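Local coordinates for metallo-carboxypeptidase (Pseudomonas aeruginosa, PDB 4A39), which probably acts as a zinc-dependent M14 carboxypeptidase of the cytosolic type, removing residues from the C-terminal ends of peptides or proteins, at residues M185-L197 with W364-S378. Residues are numbered along the deposited sequence; the frame is centred on the assembly and turned at random.
Sequences MAEWFMEGLIERL and WSGARSKRLGQDVLS
Helices 185-196 and 366-378 cross at -52° with their axes only 6.4 Å apart, close enough that Gly192 and Lys370 face each other with CA atoms separated by 3.7 Å. Gly192, Gly366 and Gly373 have no side chain, and their CA atoms lie directly against the partner helix. Two CA-H...O contacts join the backbones, Gly192 CA to Lys370 O (3.4 Å) and Phe189 CA to Ser369 O. The Phe189 side chain, with CG anti to the backbone N (chi1 173°), fits as a knob among Ser369, Leu372, Gly373 and Val376; Gly373 CA makes a CH-pi contact over one ring face, 3.6 Å from the centroid, while Val376 CG2 meets the edge. Gly366 CA makes another over the five-membered ring of Trp188, whose NE1 bonds to Glu124 O. Lys370 is the reciprocal knob: its chain bends at chi3, and NZ bridges Glu191 OE2, on the anti lone pair, and Glu195 OE1, 2.7 Å away and met from above the carboxylate plane. Glu191 OE1 turns to Arg130 and Tyr126. At the far end extended Arg196 sends NH1 to Ser378 OG (2.8 Å, 166°), nearly in the guanidinium plane; Asp202 takes NE, and Glu204 OE1 pairs with both NH2 and Ser378 OG. The two helices pack beside the central mixed sheet of the M14 α/β fold, Leu193 and Leu377 touching strand 212-217, Phe189 and Leu372 strand 343-350, the first helix beginning just after zinc ligands His180 and Glu183.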
ATOM      1  N   MET A 185       0.343   2.412  -3.099  1.00  3.79           N
ATOM      2  CA  MET A 185       1.715   2.689  -2.697  1.00  2.97           C
ATOM      3  C   MET A 185       2.298   1.444  -2.035  1.00  3.21           C
ATOM      4  O   MET A 185       3.510   1.232  -2.050  1.00  4.25           O
ATOM      5  CB  MET A 185       1.761   3.864  -1.709  1.00  2.16           C
ATOM      6  CG  MET A 185       0.833   3.718  -0.498  1.00  1.63           C
ATOM      7  SD  MET A 185      -0.877   4.220  -0.815  1.00  4.68           S
ATOM      8  CE  MET A 185      -0.708   6.022  -0.746  1.00  3.99           C
ATOM      9  N   ALA A 186       1.431   0.612  -1.464  1.00  3.58           N
ATOM     10  CA  ALA A 186       1.870  -0.597  -0.774  1.00  3.46           C
ATOM     11  C   ALA A 186       2.633  -1.589  -1.656  1.00  4.89           C
ATOM     12  O   ALA A 186       3.728  -2.027  -1.292  1.00  4.38           O
ATOM     13  CB  ALA A 186       0.683  -1.282  -0.111  1.00  5.67           C
ATOM     14  N   GLU A 187       2.083  -1.961  -2.808  1.00  4.54           N
ATOM     15  CA  GLU A 187       2.826  -2.899  -3.641  1.00  3.65           C
ATOM     16  C   GLU A 187       4.047  -2.218  -4.275  1.00  4.30           C
ATOM     17  O   GLU A 187       5.030  -2.887  -4.589  1.00  4.76           O
ATOM     18  CB  GLU A 187       1.929  -3.561  -4.702  1.00  5.48           C
ATOM     19  CG  GLU A 187       2.701  -4.557  -5.574  1.00  6.82           C
ATOM     20  CD  GLU A 187       1.868  -5.726  -6.087  1.00  5.51           C
ATOM     21  OE1 GLU A 187       0.647  -5.567  -6.293  1.00  6.85           O
ATOM     22  OE2 GLU A 187       2.454  -6.809  -6.296  1.00  7.26           O
ATOM     23  N   TRP A 188       4.001  -0.898  -4.460  1.00  5.00           N
ATOM     24  CA  TRP A 188       5.168  -0.204  -5.004  1.00  4.60           C
ATOM     25  C   TRP A 188       6.310  -0.410  -4.008  1.00  4.79           C
ATOM     26  O   TRP A 188       7.457  -0.655  -4.392  1.00  4.12           O
ATOM     27  CB  TRP A 188       4.896   1.295  -5.187  1.00  4.94           C
ATOM     28  CG  TRP A 188       4.165   1.616  -6.461  1.00  5.57           C
ATOM     29  CD1 TRP A 188       2.861   2.009  -6.589  1.00  4.17           C
ATOM     30  CD2 TRP A 188       4.701   1.567  -7.789  1.00  4.75           C
ATOM     31  NE1 TRP A 188       2.555   2.210  -7.912  1.00  4.69           N
ATOM     32  CE2 TRP A 188       3.663   1.945  -8.672  1.00  4.86           C
ATOM     33  CE3 TRP A 188       5.957   1.241  -8.321  1.00  5.64           C
ATOM     34  CZ2 TRP A 188       3.840   2.007 -10.060  1.00  7.79           C
ATOM     35  CZ3 TRP A 188       6.135   1.302  -9.704  1.00  6.63           C
ATOM     36  CH2 TRP A 188       5.079   1.684 -10.557  1.00  7.51           C
ATOM     37  N   PHE A 189       5.982  -0.313  -2.722  1.00  5.57           N
ATOM     38  CA  PHE A 189       6.952  -0.516  -1.641  1.00  5.54           C
ATOM     39  C   PHE A 189       7.572  -1.912  -1.799  1.00  5.55           C
ATOM     40  O   PHE A 189       8.786  -2.089  -1.676  1.00  6.13           O
ATOM     41  CB  PHE A 189       6.227  -0.385  -0.287  1.00  5.69           C
ATOM     42  CG  PHE A 189       7.064  -0.745   0.925  1.00  3.78           C
ATOM     43  CD1 PHE A 189       7.291  -2.079   1.262  1.00  5.01           C
ATOM     44  CD2 PHE A 189       7.563   0.248   1.764  1.00  5.99           C
ATOM     45  CE1 PHE A 189       7.998  -2.419   2.417  1.00  4.07           C
ATOM     46  CE2 PHE A 189       8.270  -0.079   2.926  1.00  5.46           C
ATOM     47  CZ  PHE A 189       8.487  -1.417   3.254  1.00  4.90           C
ATOM     48  N   MET A 190       6.733  -2.903  -2.083  1.00  4.83           N
ATOM     49  CA  MET A 190       7.207  -4.273  -2.253  1.00  4.12           C
ATOM     50  C   MET A 190       8.120  -4.411  -3.471  1.00  4.49           C
ATOM     51  O   MET A 190       9.087  -5.172  -3.439  1.00  4.87           O
ATOM     52  CB  MET A 190       6.019  -5.229  -2.382  1.00  5.15           C
ATOM     53  CG  MET A 190       5.080  -5.215  -1.180  1.00  6.77           C
ATOM     54  SD  MET A 190       5.872  -5.706   0.380  1.00  6.49           S
ATOM     55  CE  MET A 190       5.958  -7.484   0.171  1.00  6.01           C
ATOM     56  N   GLU A 191       7.820  -3.686  -4.546  1.00  5.45           N
ATOM     57  CA  GLU A 191       8.658  -3.750  -5.743  1.00  6.03           C
ATOM     58  C   GLU A 191      10.073  -3.253  -5.432  1.00  7.15           C
ATOM     59  O   GLU A 191      11.055  -3.820  -5.904  1.00  7.49           O
ATOM     60  CB  GLU A 191       8.055  -2.920  -6.886  1.00  5.50           C
ATOM     61  CG  GLU A 191       8.931  -2.887  -8.141  1.00  8.95           C
ATOM     62  CD  GLU A 191       8.285  -2.163  -9.305  1.00  8.58           C
ATOM     63  OE1 GLU A 191       7.167  -2.553  -9.703  1.00  9.54           O
ATOM     64  OE2 GLU A 191       8.897  -1.209  -9.829  1.00  8.52           O
ATOM     65  N   GLY A 192      10.173  -2.195  -4.634  1.00  6.15           N
ATOM     66  CA  GLY A 192      11.477  -1.662  -4.278  1.00  6.62           C
ATOM     67  C   GLY A 192      12.258  -2.650  -3.436  1.00  7.84           C
ATOM     68  O   GLY A 192      13.464  -2.844  -3.629  1.00  6.47           O
ATOM     69  N   LEU A 193      11.559  -3.278  -2.497  1.00  7.92           N
ATOM     70  CA  LEU A 193      12.160  -4.258  -1.607  1.00  8.64           C
ATOM     71  C   LEU A 193      12.727  -5.419  -2.429  1.00  8.64           C
ATOM     72  O   LEU A 193      13.900  -5.782  -2.296  1.00  7.77           O
ATOM     73  CB  LEU A 193      11.091  -4.751  -0.620  1.00 10.74           C
ATOM     74  CG  LEU A 193      11.465  -5.644   0.565  1.00  8.39           C
ATOM     75  CD1 LEU A 193      10.336  -5.603   1.592  1.00 11.57           C
ATOM     76  CD2 LEU A 193      11.717  -7.062   0.097  1.00  9.42           C
ATOM     77  N   ILE A 194      11.900  -5.983  -3.303  1.00  9.87           N
ATOM     78  CA  ILE A 194      12.326  -7.109  -4.127  1.00 10.95           C
ATOM     79  C   ILE A 194      13.430  -6.750  -5.119  1.00 10.94           C
ATOM     80  O   ILE A 194      14.359  -7.532  -5.322  1.00 12.31           O
ATOM     81  CB  ILE A 194      11.116  -7.733  -4.875  1.00 12.43           C
ATOM     82  CG1 ILE A 194      10.317  -8.617  -3.915  1.00 12.66           C
ATOM     83  CG2 ILE A 194      11.584  -8.577  -6.049  1.00 13.29           C
ATOM     84  CD1 ILE A 194       9.694  -7.880  -2.760  1.00 17.12           C
ATOM     85  N   GLU A 195      13.349  -5.575  -5.731  1.00 10.35           N
ATOM     86  CA  GLU A 195      14.374  -5.194  -6.689  1.00 12.95           C
ATOM     87  C   GLU A 195      15.746  -5.046  -6.042  1.00 12.58           C
ATOM     88  O   GLU A 195      16.764  -5.259  -6.700  1.00 12.98           O
ATOM     89  CB  GLU A 195      13.996  -3.899  -7.407  1.00 12.83           C
ATOM     90  CG  GLU A 195      12.716  -4.010  -8.205  1.00 17.37           C
ATOM     91  CD  GLU A 195      12.582  -2.927  -9.255  1.00 16.23           C
ATOM     92  OE1 GLU A 195      13.067  -1.799  -9.018  1.00 19.15           O
ATOM     93  OE2 GLU A 195      11.977  -3.204 -10.312  1.00 19.18           O
ATOM     94  N   ARG A 196      15.786  -4.684  -4.763  1.00 12.05           N
ATOM     95  CA  ARG A 196      17.074  -4.538  -4.092  1.00 11.72           C
ATOM     96  C   ARG A 196      17.792  -5.879  -3.991  1.00 12.40           C
ATOM     97  O   ARG A 196      19.024  -5.933  -3.962  1.00 11.56           O
ATOM     98  CB  ARG A 196      16.915  -3.943  -2.688  1.00 11.26           C
ATOM     99  CG  ARG A 196      18.241  -3.909  -1.937  1.00 12.55           C
ATOM    100  CD  ARG A 196      18.211  -3.106  -0.651  1.00 11.24           C
ATOM    101  NE  ARG A 196      19.513  -3.171   0.007  1.00 13.44           N
ATOM    102  CZ  ARG A 196      19.831  -2.538   1.130  1.00 12.86           C
ATOM    103  NH1 ARG A 196      18.941  -1.770   1.745  1.00 11.40           N
ATOM    104  NH2 ARG A 196      21.047  -2.673   1.641  1.00 13.26           N
ATOM    105  N   LEU A 197      17.019  -6.960  -3.943  1.00 11.28           N
ATOM    106  CA  LEU A 197      17.578  -8.309  -3.847  1.00 13.92           C
ATOM    107  C   LEU A 197      18.407  -8.699  -5.072  1.00 13.42           C
ATOM    108  O   LEU A 197      19.205  -9.639  -5.017  1.00 14.76           O
ATOM    109  CB  LEU A 197      16.453  -9.330  -3.649  1.00 15.00           C
ATOM    110  CG  LEU A 197      15.952  -9.574  -2.223  1.00 17.85           C
ATOM    111  CD1 LEU A 197      17.021 -10.314  -1.433  1.00 19.36           C
ATOM    112  CD2 LEU A 197      15.597  -8.263  -1.560  1.00 17.23           C
ATOM    113  N   TRP A 364       3.868  12.133  -2.984  1.00  4.85           N
ATOM    114  CA  TRP A 364       4.422  10.813  -2.695  1.00  4.17           C
ATOM    115  C   TRP A 364       4.183  10.022  -3.980  1.00  5.97           C
ATOM    116  O   TRP A 364       3.143  10.182  -4.632  1.00  5.35           O
ATOM    117  CB  TRP A 364       3.725  10.161  -1.497  1.00  5.12           C
ATOM    118  CG  TRP A 364       4.433   8.920  -1.022  1.00  3.36           C
ATOM    119  CD1 TRP A 364       3.991   7.633  -1.131  1.00  4.60           C
ATOM    120  CD2 TRP A 364       5.729   8.848  -0.408  1.00  5.95           C
ATOM    121  NE1 TRP A 364       4.931   6.765  -0.627  1.00  4.97           N
ATOM    122  CE2 TRP A 364       6.007   7.482  -0.176  1.00  5.07           C
ATOM    123  CE3 TRP A 364       6.683   9.807  -0.033  1.00  5.40           C
ATOM    124  CZ2 TRP A 364       7.204   7.045   0.417  1.00  5.30           C
ATOM    125  CZ3 TRP A 364       7.873   9.375   0.558  1.00  6.48           C
ATOM    126  CH2 TRP A 364       8.119   8.003   0.776  1.00  6.73           C
ATOM    127  N   SER A 365       5.139   9.169  -4.330  1.00  4.05           N
ATOM    128  CA  SER A 365       5.091   8.420  -5.581  1.00  5.51           C
ATOM    129  C   SER A 365       5.476   6.952  -5.481  1.00  5.52           C
ATOM    130  O   SER A 365       5.910   6.471  -4.438  1.00  4.68           O
ATOM    131  CB  SER A 365       6.063   9.073  -6.548  1.00  6.25           C
ATOM    132  OG  SER A 365       7.376   8.940  -6.019  1.00  6.72           O
ATOM    133  N   GLY A 366       5.340   6.253  -6.604  1.00  4.82           N
ATOM    134  CA  GLY A 366       5.720   4.857  -6.641  1.00  5.41           C
ATOM    135  C   GLY A 366       7.215   4.744  -6.394  1.00  4.73           C
ATOM    136  O   GLY A 366       7.663   3.855  -5.672  1.00  4.06           O
ATOM    137  N   ALA A 367       7.991   5.652  -6.980  1.00  5.79           N
ATOM    138  CA  ALA A 367       9.444   5.626  -6.818  1.00  5.25           C
ATOM    139  C   ALA A 367       9.883   5.832  -5.371  1.00  5.06           C
ATOM    140  O   ALA A 367      10.794   5.149  -4.890  1.00  5.74           O
ATOM    141  CB  ALA A 367      10.090   6.676  -7.715  1.00  4.82           C
ATOM    142  N   ARG A 368       9.247   6.769  -4.674  1.00  5.87           N
ATOM    143  CA  ARG A 368       9.603   7.020  -3.283  1.00  4.26           C
ATOM    144  C   ARG A 368       9.150   5.849  -2.406  1.00  4.49           C
ATOM    145  O   ARG A 368       9.778   5.549  -1.393  1.00  4.38           O
ATOM    146  CB  ARG A 368       8.999   8.347  -2.811  1.00  4.68           C
ATOM    147  CG  ARG A 368       9.638   9.549  -3.507  1.00  4.02           C
ATOM    148  CD  ARG A 368       8.893  10.847  -3.243  1.00  5.12           C
ATOM    149  NE  ARG A 368       9.208  11.438  -1.947  1.00  5.79           N
ATOM    150  CZ  ARG A 368       8.634  12.544  -1.486  1.00  6.38           C
ATOM    151  NH1 ARG A 368       7.718  13.163  -2.220  1.00  6.05           N
ATOM    152  NH2 ARG A 368       8.982  13.040  -0.302  1.00  7.10           N
ATOM    153  N   SER A 369       8.073   5.180  -2.809  1.00  4.47           N
ATOM    154  CA  SER A 369       7.572   4.020  -2.076  1.00  3.69           C
ATOM    155  C   SER A 369       8.599   2.894  -2.206  1.00  5.37           C
ATOM    156  O   SER A 369       8.916   2.210  -1.234  1.00  5.22           O
ATOM    157  CB  SER A 369       6.226   3.572  -2.651  1.00  4.19           C
ATOM    158  OG  SER A 369       5.249   4.594  -2.506  1.00  4.64           O
ATOM    159  N   LYS A 370       9.114   2.715  -3.419  1.00  5.03           N
ATOM    160  CA  LYS A 370      10.129   1.700  -3.689  1.00  5.26           C
ATOM    161  C   LYS A 370      11.363   1.961  -2.832  1.00  5.47           C
ATOM    162  O   LYS A 370      11.946   1.038  -2.271  1.00  5.69           O
ATOM    163  CB  LYS A 370      10.525   1.723  -5.172  1.00  5.36           C
ATOM    164  CG  LYS A 370       9.444   1.196  -6.110  1.00  5.74           C
ATOM    165  CD  LYS A 370       9.862   1.246  -7.574  1.00  6.63           C
ATOM    166  CE  LYS A 370      11.040   0.334  -7.859  1.00  7.81           C
ATOM    167  NZ  LYS A 370      11.304   0.281  -9.326  1.00 10.68           N
ATOM    168  N   ARG A 371      11.750   3.228  -2.727  1.00  5.58           N
ATOM    169  CA  ARG A 371      12.929   3.602  -1.948  1.00  6.98           C
ATOM    170  C   ARG A 371      12.729   3.303  -0.467  1.00  7.86           C
ATOM    171  O   ARG A 371      13.647   2.832   0.210  1.00  6.33           O
ATOM    172  CB  ARG A 371      13.244   5.093  -2.140  1.00  9.85           C
ATOM    173  CG  ARG A 371      14.698   5.460  -1.859  1.00 13.81           C
ATOM    174  CD  ARG A 371      14.841   6.544  -0.798  1.00 16.57           C
ATOM    175  NE  ARG A 371      14.097   7.767  -1.104  1.00 18.57           N
ATOM    176  CZ  ARG A 371      14.326   8.556  -2.151  1.00 18.43           C
ATOM    177  NH1 ARG A 371      15.287   8.261  -3.016  1.00 22.13           N
ATOM    178  NH2 ARG A 371      13.587   9.647  -2.330  1.00 18.29           N
ATOM    179  N   LEU A 372      11.532   3.577   0.045  1.00  6.61           N
ATOM    180  CA  LEU A 372      11.256   3.310   1.451  1.00  5.04           C
ATOM    181  C   LEU A 372      11.397   1.811   1.710  1.00  5.97           C
ATOM    182  O   LEU A 372      11.885   1.395   2.765  1.00  6.16           O
ATOM    183  CB  LEU A 372       9.848   3.783   1.830  1.00  5.23           C
ATOM    184  CG  LEU A 372       9.464   3.608   3.306  1.00  6.47           C
ATOM    185  CD1 LEU A 372      10.307   4.523   4.187  1.00  6.42           C
ATOM    186  CD2 LEU A 372       7.984   3.933   3.477  1.00  6.12           C
ATOM    187  N   GLY A 373      10.985   0.999   0.739  1.00  5.89           N
ATOM    188  CA  GLY A 373      11.101  -0.441   0.896  1.00  5.75           C
ATOM    189  C   GLY A 373      12.558  -0.836   1.048  1.00  6.49           C
ATOM    190  O   GLY A 373      12.909  -1.701   1.855  1.00  6.71           O
ATOM    191  N   GLN A 374      13.419  -0.195   0.269  1.00  6.85           N
ATOM    192  CA  GLN A 374      14.839  -0.492   0.336  1.00  7.85           C
ATOM    193  C   GLN A 374      15.454   0.006   1.644  1.00  7.69           C
ATOM    194  O   GLN A 374      16.344  -0.642   2.199  1.00  8.47           O
ATOM    195  CB  GLN A 374      15.550   0.121  -0.872  1.00 10.51           C
ATOM    196  CG  GLN A 374      15.057  -0.464  -2.189  1.00 12.42           C
ATOM    197  CD  GLN A 374      15.756   0.122  -3.397  1.00 17.92           C
ATOM    198  OE1 GLN A 374      15.704   1.328  -3.633  1.00 20.43           O
ATOM    199  NE2 GLN A 374      16.413  -0.733  -4.172  1.00 21.16           N
ATOM    200  N   ASP A 375      14.980   1.144   2.149  1.00  8.22           N
ATOM    201  CA  ASP A 375      15.524   1.674   3.394  1.00  7.93           C
ATOM    202  C   ASP A 375      15.059   0.841   4.582  1.00  9.08           C
ATOM    203  O   ASP A 375      15.750   0.752   5.597  1.00  7.74           O
ATOM    204  CB  ASP A 375      15.139   3.147   3.583  1.00  7.94           C
ATOM    205  CG  ASP A 375      15.829   4.060   2.583  1.00 10.23           C
ATOM    206  OD1 ASP A 375      16.976   3.752   2.185  1.00  9.39           O
ATOM    207  OD2 ASP A 375      15.239   5.093   2.206  1.00  9.42           O
ATOM    208  N   VAL A 376      13.887   0.229   4.456  1.00  7.55           N
ATOM    209  CA  VAL A 376      13.384  -0.624   5.522  1.00  7.34           C
ATOM    210  C   VAL A 376      14.296  -1.849   5.616  1.00  7.44           C
ATOM    211  O   VAL A 376      14.590  -2.334   6.709  1.00  7.17           O
ATOM    212  CB  VAL A 376      11.926  -1.068   5.248  1.00  7.44           C
ATOM    213  CG1 VAL A 376      11.564  -2.260   6.125  1.00  7.73           C
ATOM    214  CG2 VAL A 376      10.973   0.088   5.537  1.00  8.49           C
ATOM    215  N   LEU A 377      14.751  -2.347   4.470  1.00  7.82           N
ATOM    216  CA  LEU A 377      15.643  -3.500   4.465  1.00  7.98           C
ATOM    217  C   LEU A 377      16.930  -3.145   5.199  1.00  9.07           C
ATOM    218  O   LEU A 377      17.466  -3.963   5.944  1.00  8.94           O
ATOM    219  CB  LEU A 377      15.952  -3.947   3.032  1.00  8.97           C
ATOM    220  CG  LEU A 377      14.847  -4.753   2.342  1.00 10.41           C
ATOM    221  CD1 LEU A 377      15.246  -5.072   0.910  1.00  9.37           C
ATOM    222  CD2 LEU A 377      14.601  -6.037   3.120  1.00 10.45           C
ATOM    223  N   SER A 378      17.417  -1.923   4.995  1.00 10.21           N
ATOM    224  CA  SER A 378      18.632  -1.477   5.671  1.00  9.10           C
ATOM    225  C   SER A 378      18.405  -1.467   7.178  1.00  9.26           C
ATOM    226  O   SER A 378      19.285  -1.851   7.951  1.00  9.42           O
ATOM    227  CB  SER A 378      19.030  -0.073   5.209  1.00  9.29           C
ATOM    228  OG  SER A 378      19.546  -0.090   3.890  1.00 11.69           O
TER